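Local structure of aldo-keto reductase AKR2E4 (Bombyx mori, 3WCZ) at residues 10-15 / 175-180; 163-168 / 194-199; 201-206 / 252-257. The protein catalyses NADP-dependent reduction of carbonyl compounds, with high activity toward 3-dehydroecdysone, and may take part in regulating molting in the silkworm. One frame throughout, in Å; residues are numbered along the deposited sequence.

Contact 1: 10-15 / 175-180; sequences LNDGNT and RPVINQ. With NAP (NADP nicotinamide-adenine-dinucleotide phosphate), chain B; EDO (1,2-ethanediol), chain C.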
loop_
_atom_site.group_PDB
_atom_site.type_symbol
_atom_site.label_atom_id
_atom_site.label_comp_id
_atom_site.label_asym_id
_atom_site.label_seq_id
_atom_site.Cartn_x
_atom_site.Cartn_y
_atom_site.Cartn_z
ATOM N N LEU A 10 -6.956 -13.562 3.238
ATOM C CA LEU A 10 -7.784 -12.882 2.214
ATOM C C LEU A 10 -8.985 -13.720 1.774
ATOM O O LEU A 10 -9.044 -14.928 2.044
ATOM C CB LEU A 10 -6.940 -12.517 1.006
ATOM C CG LEU A 10 -5.784 -11.578 1.355
ATOM C CD1 LEU A 10 -4.780 -11.446 0.216
ATOM C CD2 LEU A 10 -6.308 -10.198 1.868
ATOM N N ASN A 11 -9.921 -13.084 1.069
ATOM C CA ASN A 11 -11.105 -13.794 0.608
ATOM C C ASN A 11 -10.830 -14.933 -0.383
ATOM O O ASN A 11 -11.731 -15.732 -0.652
ATOM C CB ASN A 11 -12.176 -12.809 0.094
ATOM C CG ASN A 11 -11.717 -11.959 -1.100
ATOM O OD1 ASN A 11 -10.879 -12.371 -1.899
ATOM N ND2 ASN A 11 -12.303 -10.776 -1.227
ATOM N N ASP A 12 -9.614 -15.027 -0.914
ATOM C CA ASP A 12 -9.244 -16.126 -1.816
ATOM C C ASP A 12 -8.380 -17.191 -1.092
ATOM O O ASP A 12 -7.863 -18.116 -1.724
ATOM C CB ASP A 12 -8.552 -15.593 -3.076
ATOM C CG ASP A 12 -7.165 -15.034 -2.804
ATOM O OD1 ASP A 12 -6.717 -14.999 -1.637
ATOM O OD2 ASP A 12 -6.517 -14.624 -3.788
ATOM N N GLY A 13 -8.223 -17.026 0.219
ATOM C CA GLY A 13 -7.458 -17.967 1.025
ATOM C C GLY A 13 -6.004 -17.615 1.235
ATOM O O GLY A 13 -5.365 -18.155 2.143
ATOM N N ASN A 14 -5.474 -16.713 0.412
ATOM C CA ASN A 14 -4.073 -16.359 0.569
ATOM C C ASN A 14 -3.861 -15.545 1.829
ATOM O O ASN A 14 -4.705 -14.754 2.215
ATOM C CB ASN A 14 -3.518 -15.654 -0.668
ATOM C CG ASN A 14 -3.225 -16.627 -1.769
ATOM O OD1 ASN A 14 -2.312 -17.461 -1.668
ATOM N ND2 ASN A 14 -3.995 -16.550 -2.834
ATOM N N THR A 15 -2.728 -15.747 2.479
ATOM C CA THR A 15 -2.427 -14.967 3.659
ATOM C C THR A 15 -1.442 -13.870 3.318
ATOM O O THR A 15 -0.546 -14.064 2.497
ATOM C CB THR A 15 -1.864 -15.818 4.787
ATOM O OG1 THR A 15 -0.877 -16.675 4.240
ATOM C CG2 THR A 15 -2.980 -16.662 5.416
ATOM N N ARG A 175 -14.188 -10.721 -6.593
ATOM C CA ARG A 175 -13.988 -9.373 -6.083
ATOM C C ARG A 175 -12.529 -9.222 -5.636
ATOM O O ARG A 175 -11.796 -10.201 -5.453
ATOM C CB ARG A 175 -14.975 -8.997 -4.971
ATOM C CG ARG A 175 -14.668 -9.607 -3.667
ATOM C CD ARG A 175 -15.800 -9.438 -2.655
ATOM N NE ARG A 175 -17.045 -10.048 -3.145
ATOM C CZ ARG A 175 -18.223 -9.968 -2.540
ATOM N NH1 ARG A 175 -18.376 -9.299 -1.410
ATOM N NH2 ARG A 175 -19.264 -10.562 -3.095
ATOM N N PRO A 176 -12.082 -7.976 -5.576
ATOM C CA PRO A 176 -10.718 -7.729 -5.155
ATOM C C PRO A 176 -10.473 -8.269 -3.756
ATOM O O PRO A 176 -11.386 -8.250 -2.912
ATOM C CB PRO A 176 -10.610 -6.201 -5.211
ATOM C CG PRO A 176 -11.963 -5.704 -5.282
ATOM C CD PRO A 176 -12.805 -6.738 -5.885
ATOM N N VAL A 177 -9.269 -8.763 -3.496
ATOM C CA VAL A 177 -8.895 -9.136 -2.122
ATOM C C VAL A 177 -8.640 -7.910 -1.254
ATOM O O VAL A 177 -8.835 -7.967 -0.046
ATOM C CB VAL A 177 -7.636 -10.029 -2.046
ATOM C CG1 VAL A 177 -7.890 -11.389 -2.674
ATOM C CG2 VAL A 177 -6.413 -9.362 -2.689
ATOM N N ILE A 178 -8.254 -6.807 -1.904
ATOM C CA ILE A 178 -7.749 -5.607 -1.256
ATOM C C ILE A 178 -8.136 -4.379 -2.048
ATOM O O ILE A 178 -8.175 -4.420 -3.268
ATOM C CB ILE A 178 -6.208 -5.687 -1.135
ATOM C CG1 ILE A 178 -5.878 -6.483 0.140
ATOM C CG2 ILE A 178 -5.527 -4.271 -1.102
ATOM C CD1 ILE A 178 -4.500 -7.010 0.223
ATOM N N ASN A 179 -8.402 -3.291 -1.325
ATOM C CA ASN A 179 -8.426 -1.937 -1.849
ATOM C C ASN A 179 -7.350 -1.176 -1.099
ATOM O O ASN A 179 -7.435 -1.043 0.138
ATOM C CB ASN A 179 -9.823 -1.298 -1.708
ATOM C CG ASN A 179 -9.945 0.065 -2.406
ATOM O OD1 ASN A 179 -9.166 0.398 -3.293
ATOM N ND2 ASN A 179 -10.994 0.806 -2.058
ATOM N N GLN A 180 -6.337 -0.696 -1.828
ATOM C CA GLN A 180 -5.260 0.064 -1.212
ATOM C C GLN A 180 -5.550 1.553 -1.348
ATOM O O GLN A 180 -5.640 2.085 -2.468
ATOM C CB GLN A 180 -3.909 -0.308 -1.848
ATOM C CG GLN A 180 -2.748 0.526 -1.316
ATOM C CD GLN A 180 -1.348 0.190 -1.798
ATOM O OE1 GLN A 180 -0.580 1.113 -2.121
ATOM N NE2 GLN A 180 -0.988 -1.078 -1.848
HETATM P PA NAP B . 4.838 7.297 4.522
HETATM O O1A NAP B . 5.191 5.901 4.825
HETATM O O2A NAP B . 3.520 7.854 4.756
HETATM O O5B NAP B . 5.882 8.324 5.061
HETATM C C5B NAP B . 7.250 8.149 4.848
HETATM C C4B NAP B . 8.123 9.190 5.532
HETATM O O4B NAP B . 8.101 8.972 6.956
HETATM C C3B NAP B . 9.543 9.235 5.117
HETATM O O3B NAP B . 9.927 10.589 5.104
HETATM C C2B NAP B . 10.215 8.481 6.162
HETATM O O2B NAP B . 11.582 8.801 6.325
HETATM C C1B NAP B . 9.428 8.821 7.400
HETATM N N9A NAP B . 9.388 7.821 8.446
HETATM C C8A NAP B . 9.253 6.491 8.259
HETATM N N7A NAP B . 9.130 5.855 9.406
HETATM C C5A NAP B . 9.195 6.793 10.402
HETATM C C6A NAP B . 9.127 6.723 11.797
HETATM N N6A NAP B . 8.998 5.533 12.519
HETATM N N1A NAP B . 9.229 7.887 12.463
HETATM C C2A NAP B . 9.365 9.044 11.817
HETATM N N3A NAP B . 9.420 9.152 10.478
HETATM C C4A NAP B . 9.321 8.017 9.771
HETATM O O3 NAP B . 5.185 7.494 2.951
HETATM P PN NAP B . 4.496 7.302 1.528
HETATM O O1N NAP B . 5.608 6.928 0.618
HETATM O O2N NAP B . 3.697 8.524 1.239
HETATM O O5D NAP B . 3.462 6.104 1.666
HETATM C C5D NAP B . 3.888 4.824 1.994
HETATM C C4D NAP B . 3.827 3.793 0.860
HETATM O O4D NAP B . 2.494 3.572 0.435
HETATM C C3D NAP B . 4.529 4.197 -0.397
HETATM O O3D NAP B . 5.936 4.168 -0.272
HETATM C C2D NAP B . 3.965 3.272 -1.356
HETATM O O2D NAP B . 4.495 1.988 -1.184
HETATM C C1D NAP B . 2.502 3.314 -0.973
HETATM N N1N NAP B . 1.632 4.297 -1.631
HETATM C C2N NAP B . 0.728 3.894 -2.543
HETATM C C3N NAP B . -0.096 4.810 -3.145
HETATM C C7N NAP B . -1.097 4.280 -4.100
HETATM O O7N NAP B . -1.491 3.089 -4.073
HETATM N N7N NAP B . -1.678 5.184 -4.916
HETATM C C4N NAP B . 0.030 6.188 -2.885
HETATM C C5N NAP B . 0.961 6.600 -1.922
HETATM C C6N NAP B . 1.738 5.617 -1.322
HETATM P P2B NAP B . 12.739 7.694 6.268
HETATM O O1X NAP B . 14.029 8.527 6.410
HETATM O O2X NAP B . 12.572 6.805 7.422
HETATM O O3X NAP B . 12.631 7.002 4.933
HETATM C C1 EDO C . -17.478 -12.717 -5.837
HETATM O O1 EDO C . -17.651 -11.308 -5.594
HETATM C C2 EDO C . -16.545 -13.312 -4.776
HETATM O O2 EDO C . -15.192 -12.897 -5.062
HETATM O O HOH W 1 -9.984 -10.202 1.214
HETATM O O HOH W 2 -10.383 -12.488 -4.664
#
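The side-chain nitrogen ND2 of Asn11 serves two backbone carbonyls: it donates to O of Pro176 at 3.2 Å and, more weakly, to O of Gly200. Asn11 sits in a type I turn, Leu10 to Gly13, at the end of the N-terminal beta hairpin, which closes the bottom of the (beta/alpha)8 barrel where strand 178-182 enters it. Pro176 O is met from above its carbonyl plane, yet lies close to the plane of the Asn11 amide. At the other end of that amide, OD1 takes a water that also donates to Arg175 O, while a second water joins Asn11 N to Val177 O. An asparagine suits this place because its two ends answer a carbonyl and a water at once.

Beneath these bonds the contact is apolar: CD1 of Leu10 lies 3.9 Å from CB of Val177, the two chains crossing at about a right angle, and CD2 approaches CD1 of Ile178. Asp12 packs its carboxylate against CG1 of Val177, with OD2 bonded to Ser154. Its CG stands between backbone N and carbonyl carbon (chi1 70°), turning OD1 back to close an Asx turn with Asn14 N at 2.9 Å.

Contact 2: 163-168 / 194-199; sequences TQITRL and AHCQSL
Two neighbouring helices of the outer layer of the (beta/alpha)8 barrel, 162-170 and 190-198, pack side by side here, with strand 178-182 between them in sequence. The segment axes run nearly parallel, 18° apart, and come no closer than 10.5 Å, so side chains rather than backbones fill the interface.

On the outer side the bridge is polar. His195 has its CG anti to the backbone N (chi1 -178°), which carries the imidazole across the groove until NE2 is 2.9 Å from OG1 of Thr166. The hydroxyl lies at the ring edge, near its plane; the bond is weak, and either atom could be the donor. Thr166 OG1 is also hydrogen-bonded to O of Ala162, one turn back in its own helix, and NE2 of His195 makes a weak hydrogen bond to that same carbonyl.

Deeper in, the contact turns apolar. Ile165 turns CG2 toward the other helix, 3.8 Å from CD1 of Leu199 and 4.1 Å from CD2 of His195, while its CG1 meets SG of Cys196 at 4.1 Å. A branched chain suits this spot because its two arms reach different partners. CD1 of Leu199 also rests on one face of the imidazole, offset toward the rim. With an alanine in place of His195, Thr166 OG1 would probably lose its mate across the groove and the Leu199 methyl the ring it lies against.

Ile165 and Cys196 both reach Asn179 on strand 178-182, joining the helix pair to the barrel wall. At the end of helix 190-198, O of His195 takes two donors from the same face of its plane, Leu199 N and the side chain of Ser198. Of these, Ser198 OG stands 2.7 Å from His195 O.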
loop_
_atom_site.group_PDB
_atom_site.type_symbol
_atom_site.label_atom_id
_atom_site.label_comp_id
_atom_site.label_asym_id
_atom_site.label_seq_id
_atom_site.Cartn_x
_atom_site.Cartn_y
_atom_site.Cartn_z
ATOM N N THR A 163 -18.483 3.691 -4.606
ATOM C CA THR A 163 -19.324 3.394 -5.764
ATOM C C THR A 163 -18.603 2.471 -6.736
ATOM O O THR A 163 -19.199 1.560 -7.334
ATOM C CB THR A 163 -19.753 4.713 -6.455
ATOM O OG1 THR A 163 -20.664 5.406 -5.585
ATOM C CG2 THR A 163 -20.419 4.440 -7.793
ATOM N N GLN A 164 -17.314 2.709 -6.924
ATOM C CA GLN A 164 -16.511 1.883 -7.817
ATOM C C GLN A 164 -16.322 0.479 -7.260
ATOM O O GLN A 164 -16.363 -0.502 -8.002
ATOM C CB GLN A 164 -15.154 2.546 -8.066
ATOM C CG GLN A 164 -15.296 3.833 -8.832
ATOM C CD GLN A 164 -14.027 4.671 -8.864
ATOM O OE1 GLN A 164 -13.190 4.635 -7.952
ATOM N NE2 GLN A 164 -13.875 5.431 -9.926
ATOM N N ILE A 165 -16.122 0.369 -5.958
ATOM C CA ILE A 165 -16.024 -0.933 -5.322
ATOM C C ILE A 165 -17.338 -1.712 -5.504
ATOM O O ILE A 165 -17.310 -2.887 -5.902
ATOM C CB ILE A 165 -15.671 -0.802 -3.833
ATOM C CG1 ILE A 165 -14.212 -0.408 -3.653
ATOM C CG2 ILE A 165 -15.966 -2.099 -3.095
ATOM C CD1 ILE A 165 -13.212 -1.448 -4.097
ATOM N N THR A 166 -18.461 -1.061 -5.235
ATOM C CA THR A 166 -19.756 -1.736 -5.395
ATOM C C THR A 166 -19.950 -2.200 -6.850
ATOM O O THR A 166 -20.386 -3.343 -7.093
ATOM C CB THR A 166 -20.887 -0.789 -4.958
ATOM O OG1 THR A 166 -20.758 -0.558 -3.557
ATOM C CG2 THR A 166 -22.272 -1.346 -5.263
ATOM N N ARG A 167 -19.639 -1.340 -7.819
ATOM C CA ARG A 167 -19.843 -1.692 -9.213
ATOM C C ARG A 167 -18.936 -2.830 -9.603
ATOM O O ARG A 167 -19.329 -3.746 -10.337
ATOM C CB ARG A 167 -19.590 -0.476 -10.096
ATOM C CG ARG A 167 -19.811 -0.721 -11.577
ATOM C CD ARG A 167 -19.979 0.592 -12.342
ATOM N NE ARG A 167 -20.151 0.363 -13.775
ATOM C CZ ARG A 167 -19.153 0.199 -14.629
ATOM N NH1 ARG A 167 -17.882 0.240 -14.247
ATOM N NH2 ARG A 167 -19.418 -0.031 -15.916
ATOM N N LEU A 168 -17.694 -2.781 -9.150
ATOM C CA LEU A 168 -16.746 -3.826 -9.452
ATOM C C LEU A 168 -17.213 -5.149 -8.878
ATOM O O LEU A 168 -17.224 -6.154 -9.609
ATOM C CB LEU A 168 -15.342 -3.423 -8.950
ATOM C CG LEU A 168 -14.231 -4.430 -9.215
ATOM C CD1 LEU A 168 -14.122 -4.684 -10.712
ATOM C CD2 LEU A 168 -12.896 -3.938 -8.667
ATOM N N ALA A 194 -15.118 0.946 6.137
ATOM C CA ALA A 194 -16.234 0.124 6.602
ATOM C C ALA A 194 -16.921 -0.582 5.431
ATOM O O ALA A 194 -17.281 -1.756 5.514
ATOM C CB ALA A 194 -17.228 0.963 7.386
ATOM N N HIS A 195 -17.120 0.134 4.328
ATOM C CA HIS A 195 -17.754 -0.449 3.147
ATOM C C HIS A 195 -16.939 -1.631 2.641
ATOM O O HIS A 195 -17.463 -2.721 2.390
ATOM C CB HIS A 195 -17.864 0.656 2.103
ATOM C CG HIS A 195 -18.541 0.255 0.834
ATOM N ND1 HIS A 195 -19.877 -0.083 0.771
ATOM C CD2 HIS A 195 -18.075 0.194 -0.428
ATOM C CE1 HIS A 195 -20.192 -0.348 -0.486
ATOM N NE2 HIS A 195 -19.116 -0.184 -1.229
ATOM N N CYS A 196 -15.645 -1.424 2.455
ATOM C CA CYS A 196 -14.806 -2.503 1.953
ATOM C C CYS A 196 -14.824 -3.694 2.896
ATOM O O CYS A 196 -14.992 -4.840 2.465
ATOM C CB CYS A 196 -13.378 -2.015 1.725
ATOM S SG CYS A 196 -13.230 -0.839 0.343
ATOM N N GLN A 197 -14.649 -3.442 4.182
ATOM C CA GLN A 197 -14.606 -4.535 5.142
ATOM C C GLN A 197 -15.916 -5.296 5.168
ATOM O O GLN A 197 -15.908 -6.540 5.269
ATOM C CB GLN A 197 -14.220 -4.004 6.511
ATOM C CG GLN A 197 -12.752 -3.556 6.549
ATOM C CD GLN A 197 -12.338 -2.960 7.875
ATOM O OE1 GLN A 197 -13.174 -2.515 8.667
ATOM N NE2 GLN A 197 -11.021 -2.926 8.110
ATOM N N SER A 198 -17.028 -4.587 5.040
ATOM C CA SER A 198 -18.328 -5.261 5.021
ATOM C C SER A 198 -18.449 -6.232 3.848
ATOM O O SER A 198 -19.240 -7.198 3.917
ATOM C CB SER A 198 -19.487 -4.273 4.976
ATOM O OG SER A 198 -19.656 -3.697 3.681
ATOM N N LEU A 199 -17.726 -5.973 2.761
ATOM C CA LEU A 199 -17.753 -6.809 1.562
ATOM C C LEU A 199 -16.628 -7.874 1.541
ATOM O O LEU A 199 -16.424 -8.531 0.528
ATOM C CB LEU A 199 -17.626 -5.910 0.337
ATOM C CG LEU A 199 -18.854 -5.043 0.067
ATOM C CD1 LEU A 199 -18.546 -3.951 -0.927
ATOM C CD2 LEU A 199 -19.972 -5.905 -0.448
#

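Contact 3: 201-206 / 252-257; sequences IAVMAY and RGLIPI. With NAP (NADP nicotinamide-adenine-dinucleotide phosphate), chain B.
The NADP site of the barrel lies at the C-terminal end of two neighbouring parallel strands, 202-206 and 255-256. Their ladder has three rungs: Ile255 N gives to Val203 O, Ala205 N to Ile255 O at 2.8 Å, and Ile257 N to Ala205 O. Pro256 fits between two donors because its missing N-H is not needed on this side; its ring turns outward with Ala205, onto helix 241-251. Before the strand, Gly253 ends that helix in a Schellman motif, whose positive phi (81°) favours glycine, and a water links its O to Val203 N.

On the other face, Met204 crosses Ile255 obliquely, CG 3.9 Å from CB, and its bent end (chi3 74°) brings CE to 3.7 Å from CD1 of Ile257. That same CD1 reaches CB of Tyr206.

Both end residues touch the cofactor. Ile257 CG2 lies beside the nicotinamide ribose, near O4D and O2D. With CG between its backbone N and carbonyl carbon (chi1 75°), the ring of Tyr206 is swung toward the cofactor and one face lies against the nicotinamide, with C4N 3.1 Å above the plane over its centre. A flat ring suits this place because the nicotinamide can lie on it; the OH, bonded to Asn159, fixes its far end. A tyrosine laid against the nicotinamide in this way is a hallmark of the aldo-keto reductase cofactor site.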
loop_
_atom_site.group_PDB
_atom_site.type_symbol
_atom_site.label_atom_id
_atom_site.label_comp_id
_atom_site.label_asym_id
_atom_site.label_seq_id
_atom_site.Cartn_x
_atom_site.Cartn_y
_atom_site.Cartn_z
ATOM N N ILE A 201 -13.422 -7.213 1.680
ATOM C CA ILE A 201 -12.285 -6.653 0.983
ATOM C C ILE A 201 -11.403 -5.957 2.021
ATOM O O ILE A 201 -11.830 -4.989 2.653
ATOM C CB ILE A 201 -12.769 -5.663 -0.092
ATOM C CG1 ILE A 201 -13.666 -6.354 -1.124
ATOM C CG2 ILE A 201 -11.577 -4.967 -0.771
ATOM C CD1 ILE A 201 -14.368 -5.384 -2.058
ATOM N N ALA A 202 -10.198 -6.479 2.209
ATOM C CA ALA A 202 -9.270 -5.888 3.163
ATOM C C ALA A 202 -8.703 -4.580 2.612
ATOM O O ALA A 202 -8.704 -4.339 1.400
ATOM C CB ALA A 202 -8.145 -6.863 3.508
ATOM N N VAL A 203 -8.220 -3.730 3.509
ATOM C CA VAL A 203 -7.689 -2.430 3.140
ATOM C C VAL A 203 -6.216 -2.322 3.484
ATOM O O VAL A 203 -5.827 -2.552 4.630
ATOM C CB VAL A 203 -8.490 -1.319 3.805
ATOM C CG1 VAL A 203 -7.830 0.031 3.548
ATOM C CG2 VAL A 203 -9.933 -1.384 3.300
ATOM N N MET A 204 -5.414 -1.944 2.487
ATOM C CA MET A 204 -4.038 -1.518 2.710
ATOM C C MET A 204 -4.060 -0.000 2.819
ATOM O O MET A 204 -4.716 0.663 2.018
ATOM C CB MET A 204 -3.104 -1.965 1.575
ATOM C CG MET A 204 -2.846 -3.457 1.536
ATOM S SD MET A 204 -1.817 -3.986 0.130
ATOM C CE MET A 204 -0.196 -3.403 0.667
ATOM N N ALA A 205 -3.394 0.529 3.854
ATOM C CA ALA A 205 -3.348 1.957 4.150
ATOM C C ALA A 205 -2.029 2.566 3.717
ATOM O O ALA A 205 -0.962 2.337 4.339
ATOM C CB ALA A 205 -3.546 2.169 5.668
ATOM N N TYR A 206 -2.080 3.330 2.629
ATOM C CA TYR A 206 -0.911 4.049 2.159
ATOM C C TYR A 206 -0.776 5.432 2.807
ATOM O O TYR A 206 -1.707 5.934 3.414
ATOM C CB TYR A 206 -0.862 4.073 0.636
ATOM C CG TYR A 206 -1.765 4.974 -0.153
ATOM C CD1 TYR A 206 -1.645 6.359 -0.122
ATOM C CD2 TYR A 206 -2.664 4.423 -1.052
ATOM C CE1 TYR A 206 -2.414 7.169 -0.951
ATOM C CE2 TYR A 206 -3.442 5.223 -1.867
ATOM C CZ TYR A 206 -3.286 6.587 -1.833
ATOM O OH TYR A 206 -4.006 7.413 -2.645
ATOM N N ARG A 252 -7.604 -0.606 13.410
ATOM C CA ARG A 252 -8.732 -0.438 12.506
ATOM C C ARG A 252 -8.836 -1.590 11.501
ATOM O O ARG A 252 -9.681 -1.541 10.605
ATOM C CB ARG A 252 -8.679 0.914 11.810
ATOM C CG ARG A 252 -9.014 2.061 12.763
ATOM C CD ARG A 252 -9.056 3.380 12.038
ATOM N NE ARG A 252 -10.038 3.352 10.968
ATOM C CZ ARG A 252 -10.041 4.170 9.936
ATOM N NH1 ARG A 252 -9.144 5.118 9.834
ATOM N NH2 ARG A 252 -10.930 4.015 8.974
ATOM N N GLY A 253 -7.989 -2.608 11.640
ATOM C CA GLY A 253 -8.014 -3.786 10.785
ATOM C C GLY A 253 -7.333 -3.600 9.450
ATOM O O GLY A 253 -7.628 -4.341 8.509
ATOM N N LEU A 254 -6.446 -2.625 9.343
ATOM C CA LEU A 254 -5.801 -2.235 8.090
ATOM C C LEU A 254 -4.377 -2.768 8.031
ATOM O O LEU A 254 -3.788 -3.154 9.055
ATOM C CB LEU A 254 -5.787 -0.709 7.976
ATOM C CG LEU A 254 -7.107 -0.023 8.326
ATOM C CD1 LEU A 254 -6.981 1.485 8.207
ATOM C CD2 LEU A 254 -8.234 -0.541 7.469
ATOM N N ILE A 255 -3.840 -2.794 6.811
ATOM C CA ILE A 255 -2.484 -3.212 6.513
ATOM C C ILE A 255 -1.693 -1.954 6.163
ATOM O O ILE A 255 -1.767 -1.478 5.033
ATOM C CB ILE A 255 -2.481 -4.198 5.332
ATOM C CG1 ILE A 255 -3.276 -5.458 5.700
ATOM C CG2 ILE A 255 -1.064 -4.515 4.896
ATOM C CD1 ILE A 255 -3.720 -6.280 4.457
ATOM N N PRO A 256 -0.976 -1.364 7.138
ATOM C CA PRO A 256 -0.227 -0.148 6.823
ATOM C C PRO A 256 1.007 -0.431 5.973
ATOM O O PRO A 256 1.573 -1.534 6.015
ATOM C CB PRO A 256 0.178 0.369 8.208
ATOM C CG PRO A 256 0.262 -0.867 9.035
ATOM C CD PRO A 256 -0.851 -1.740 8.565
ATOM N N ILE A 257 1.366 0.572 5.176
ATOM C CA ILE A 257 2.500 0.488 4.271
ATOM C C ILE A 257 3.553 1.552 4.609
ATOM O O ILE A 257 3.793 2.482 3.826
ATOM C CB ILE A 257 2.070 0.679 2.796
ATOM C CG1 ILE A 257 0.786 -0.084 2.468
ATOM C CG2 ILE A 257 3.193 0.241 1.858
ATOM C CD1 ILE A 257 0.246 0.284 1.096
HETATM P PA NAP B . 4.838 7.297 4.522
HETATM O O1A NAP B . 5.191 5.901 4.825
HETATM O O2A NAP B . 3.520 7.854 4.756
HETATM O O5B NAP B . 5.882 8.324 5.061
HETATM C C5B NAP B . 7.250 8.149 4.848
HETATM C C4B NAP B . 8.123 9.190 5.532
HETATM O O4B NAP B . 8.101 8.972 6.956
HETATM C C3B NAP B . 9.543 9.235 5.117
HETATM O O3B NAP B . 9.927 10.589 5.104
HETATM C C2B NAP B . 10.215 8.481 6.162
HETATM O O2B NAP B . 11.582 8.801 6.325
HETATM C C1B NAP B . 9.428 8.821 7.400
HETATM N N9A NAP B . 9.388 7.821 8.446
HETATM C C8A NAP B . 9.253 6.491 8.259
HETATM N N7A NAP B . 9.130 5.855 9.406
HETATM C C5A NAP B . 9.195 6.793 10.402
HETATM C C6A NAP B . 9.127 6.723 11.797
HETATM N N6A NAP B . 8.998 5.533 12.519
HETATM N N1A NAP B . 9.229 7.887 12.463
HETATM C C2A NAP B . 9.365 9.044 11.817
HETATM N N3A NAP B . 9.420 9.152 10.478
HETATM C C4A NAP B . 9.321 8.017 9.771
HETATM O O3 NAP B . 5.185 7.494 2.951
HETATM P PN NAP B . 4.496 7.302 1.528
HETATM O O1N NAP B . 5.608 6.928 0.618
HETATM O O2N NAP B . 3.697 8.524 1.239
HETATM O O5D NAP B . 3.462 6.104 1.666
HETATM C C5D NAP B . 3.888 4.824 1.994
HETATM C C4D NAP B . 3.827 3.793 0.860
HETATM O O4D NAP B . 2.494 3.572 0.435
HETATM C C3D NAP B . 4.529 4.197 -0.397
HETATM O O3D NAP B . 5.936 4.168 -0.272
HETATM C C2D NAP B . 3.965 3.272 -1.356
HETATM O O2D NAP B . 4.495 1.988 -1.184
HETATM C C1D NAP B . 2.502 3.314 -0.973
HETATM N N1N NAP B . 1.632 4.297 -1.631
HETATM C C2N NAP B . 0.728 3.894 -2.543
HETATM C C3N NAP B . -0.096 4.810 -3.145
HETATM C C7N NAP B . -1.097 4.280 -4.100
HETATM O O7N NAP B . -1.491 3.089 -4.073
HETATM N N7N NAP B . -1.678 5.184 -4.916
HETATM C C4N NAP B . 0.030 6.188 -2.885
HETATM C C5N NAP B . 0.961 6.600 -1.922
HETATM C C6N NAP B . 1.738 5.617 -1.322
HETATM P P2B NAP B . 12.739 7.694 6.268
HETATM O O1X NAP B . 14.029 8.527 6.410
HETATM O O2X NAP B . 12.572 6.805 7.422
HETATM O O3X NAP B . 12.631 7.002 4.933
HETATM O O HOH W 3 -9.028 -4.310 6.239
#

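The three contacts share one sector of the (beta/alpha)8 barrel: contact 1 at its bottom, contact 3 in the wall at the cofactor, contact 2 outside. Contacts 1 and 3 share the parallel sheet, in which strands 178-182 and 202-206 are neighbours; their centres lie 11 Å apart, and Asn179 N bonds to Ala202 O. Contact 2, 13 Å from contact 1 and 14 Å from contact 3, uses the helices before and after strand 178-182. Along the chain, contacts 1 and 2 interleave, while contact 3 follows both. Arg175 NH1 bonds to Leu199 O, and Cys196 O probably accepts from Ile201 N. Hairpin, helix pair and strands are thus tied together, and both sheet contacts extend to NADP.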